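Local structure of LPP20 lipofamily protein (Helicobacter pylori R046Wa, 4KZS) at residues A[177-182]-A[205-210]. The protein is a secreted protein of unknown function, possibly linked to the outer membrane and the Tol-Pal system of this human pathogen. Sequence-based numbering, arbitrary orientation.
Sequences KPKVQI and TPSDEE
Pro-178 and Val-180 on one segment and Thr-205 and Ser-207 on the other trade backbone bonds in the alternating pattern of a parallel pair, although the axes of strands 179-182 and 205-207 diverge by 59° from a closest approach of 4.2 Å. Thr-205 N donates to Pro-178 O at 2.6 Å and Ser-207 N to Val-180 O at 3.1 Å; between them the bond from Val-180 N to Thr-205 O is weak. Neither donor of the two stronger bonds lies in the plane of its acceptor carbonyl, that of Ser-207 standing 66° out of it, and 205-207 is a weakly bonded strand. The CA of Gln-181 also faces Ser-207 O. The cis peptide bond before Pro-178 immediately precedes this run of bonds.

Topologically this is a beta-alpha-beta crossover: strand 179-182 leads through helix 190-200 into strand 205-207, an outermost strand of a three-stranded parallel sheet with 179-182 in the middle, within the C-terminal domain of the LPP20 family.

Lys-179 and Thr-205 send their side chains to the same face, where they run alongside each other with Lys-179 CG 3.8 Å from Thr-205 CG2. Lys-179 CB also meets Ser-207 CB, and the lysine chain, bent at chi2 and again at chi4 (-90°), directs its tip to Glu-209, whose extended chain completes a salt bridge, Lys-179 NZ to Glu-209 OE1 2.9 Å, at the exposed surface. Lys-177 crosses the Thr-205 side chain nearly at a right angle, Lys-177 CB 3.3 Å from Thr-205 OG1. Farther along, Gln-181 holds CG anti to its own backbone N, 3.4 Å from Ser-207 O, and its extended chain carries NE2 near Asp-208 O at an angle too poor for a hydrogen bond. Val-180 and Pro-206 share the other face; Val-180 packs on Phe-133, Leu-204 and Ile-215, while Pro-206 touches Ile-197 of the crossover helix, and Pro-206 CG lies 3.9 Å from Ile-182 CD1, the two side chains side by side.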
loop_
_atom_site.group_PDB
_atom_site.type_symbol
_atom_site.label_atom_id
_atom_site.label_comp_id
_atom_site.label_asym_id
_atom_site.label_seq_id
_atom_site.Cartn_x
_atom_site.Cartn_y
_atom_site.Cartn_z
ATOM N N LYS A 177 6.800 -10.200 4.484
ATOM C CA LYS A 177 8.259 -10.294 4.559
ATOM C C LYS A 177 9.000 -10.094 3.212
ATOM O O LYS A 177 9.325 -8.964 2.825
ATOM C CB LYS A 177 8.709 -11.460 5.415
ATOM C CG LYS A 177 8.360 -11.072 6.862
ATOM C CD LYS A 177 8.703 -9.595 7.161
ATOM C CE LYS A 177 7.677 -8.965 8.073
ATOM N NZ LYS A 177 8.034 -7.586 8.563
ATOM N N PRO A 178 9.266 -11.164 2.486
ATOM C CA PRO A 178 9.037 -12.531 2.819
ATOM C C PRO A 178 10.386 -13.244 2.874
ATOM O O PRO A 178 11.400 -12.660 3.310
ATOM C CB PRO A 178 8.286 -13.002 1.594
ATOM C CG PRO A 178 8.974 -12.261 0.467
ATOM C CD PRO A 178 9.534 -10.994 1.045
ATOM N N LYS A 179 10.392 -14.478 2.378
ATOM C CA LYS A 179 11.569 -15.309 2.406
ATOM C C LYS A 179 12.426 -14.976 1.198
ATOM O O LYS A 179 11.972 -15.104 0.059
ATOM C CB LYS A 179 11.153 -16.787 2.393
ATOM C CG LYS A 179 10.622 -17.379 3.722
ATOM C CD LYS A 179 9.455 -18.317 3.443
ATOM C CE LYS A 179 8.998 -19.101 4.647
ATOM N NZ LYS A 179 9.755 -20.372 4.713
ATOM N N VAL A 180 13.635 -14.486 1.450
ATOM C CA VAL A 180 14.660 -14.436 0.425
ATOM C C VAL A 180 16.010 -14.908 0.951
ATOM O O VAL A 180 16.425 -14.519 2.052
ATOM C CB VAL A 180 14.772 -13.043 -0.185
ATOM C CG1 VAL A 180 13.379 -12.566 -0.553
ATOM C CG2 VAL A 180 15.462 -12.051 0.756
ATOM N N GLN A 181 16.675 -15.757 0.163
ATOM C CA GLN A 181 18.034 -16.244 0.463
ATOM C C GLN A 181 19.040 -15.108 0.572
ATOM O O GLN A 181 19.014 -14.188 -0.224
ATOM C CB GLN A 181 18.493 -17.235 -0.604
ATOM C CG GLN A 181 19.738 -18.033 -0.247
ATOM C CD GLN A 181 19.834 -19.310 -1.058
ATOM O OE1 GLN A 181 19.746 -19.285 -2.290
ATOM N NE2 GLN A 181 20.015 -20.437 -0.372
ATOM N N ILE A 182 19.914 -15.172 1.568
ATOM C CA ILE A 182 20.901 -14.127 1.773
ATOM C C ILE A 182 22.299 -14.739 1.812
ATOM O O ILE A 182 22.678 -15.390 2.783
ATOM C CB ILE A 182 20.610 -13.296 3.037
ATOM C CG1 ILE A 182 19.305 -12.515 2.866
ATOM C CG2 ILE A 182 21.768 -12.355 3.347
ATOM C CD1 ILE A 182 18.920 -11.667 4.068
ATOM N N THR A 205 12.891 -12.266 5.423
ATOM C CA THR A 205 13.018 -13.478 6.190
ATOM C C THR A 205 14.107 -14.359 5.585
ATOM O O THR A 205 13.822 -15.198 4.683
ATOM C CB THR A 205 11.691 -14.252 6.207
ATOM O OG1 THR A 205 10.756 -13.546 7.025
ATOM C CG2 THR A 205 11.878 -15.591 6.802
ATOM N N PRO A 206 15.344 -14.235 6.113
ATOM C CA PRO A 206 16.465 -14.964 5.478
ATOM C C PRO A 206 16.110 -16.406 5.264
ATOM O O PRO A 206 15.691 -17.086 6.189
ATOM C CB PRO A 206 17.591 -14.796 6.469
ATOM C CG PRO A 206 17.277 -13.480 7.132
ATOM C CD PRO A 206 15.782 -13.527 7.334
ATOM N N SER A 207 16.182 -16.873 4.030
ATOM C CA SER A 207 15.806 -18.267 3.802
ATOM C C SER A 207 16.873 -18.990 3.044
ATOM O O SER A 207 17.844 -18.366 2.613
ATOM C CB SER A 207 14.469 -18.409 3.110
ATOM O OG SER A 207 14.071 -19.764 3.150
ATOM N N ASP A 208 16.716 -20.312 2.947
ATOM C CA ASP A 208 17.739 -21.198 2.384
ATOM C C ASP A 208 17.095 -22.081 1.336
ATOM O O ASP A 208 17.779 -22.631 0.475
ATOM C CB ASP A 208 18.424 -22.051 3.469
ATOM C CG ASP A 208 19.677 -21.379 4.071
ATOM O OD1 ASP A 208 19.984 -21.661 5.247
ATOM O OD2 ASP A 208 20.351 -20.574 3.388
ATOM N N GLU A 209 15.770 -22.209 1.404
ATOM C CA GLU A 209 15.000 -22.798 0.309
ATOM C C GLU A 209 15.320 -22.034 -0.974
ATOM O O GLU A 209 15.612 -20.840 -0.936
ATOM C CB GLU A 209 13.505 -22.704 0.592
ATOM C CG GLU A 209 13.125 -22.920 2.051
ATOM C CD GLU A 209 11.651 -22.665 2.321
ATOM O OE1 GLU A 209 11.270 -22.525 3.498
ATOM O OE2 GLU A 209 10.862 -22.608 1.360
ATOM N N GLU A 210 15.285 -22.713 -2.110
ATOM C CA GLU A 210 15.606 -22.050 -3.366
ATOM C C GLU A 210 14.358 -21.844 -4.208
ATOM O O GLU A 210 13.238 -22.110 -3.758
ATOM C CB GLU A 210 16.674 -22.823 -4.149
ATOM C CG GLU A 210 18.104 -22.564 -3.685
ATOM C CD GLU A 210 19.166 -23.147 -4.622
ATOM O OE1 GLU A 210 19.048 -22.992 -5.863
ATOM O OE2 GLU A 210 20.137 -23.753 -4.114
#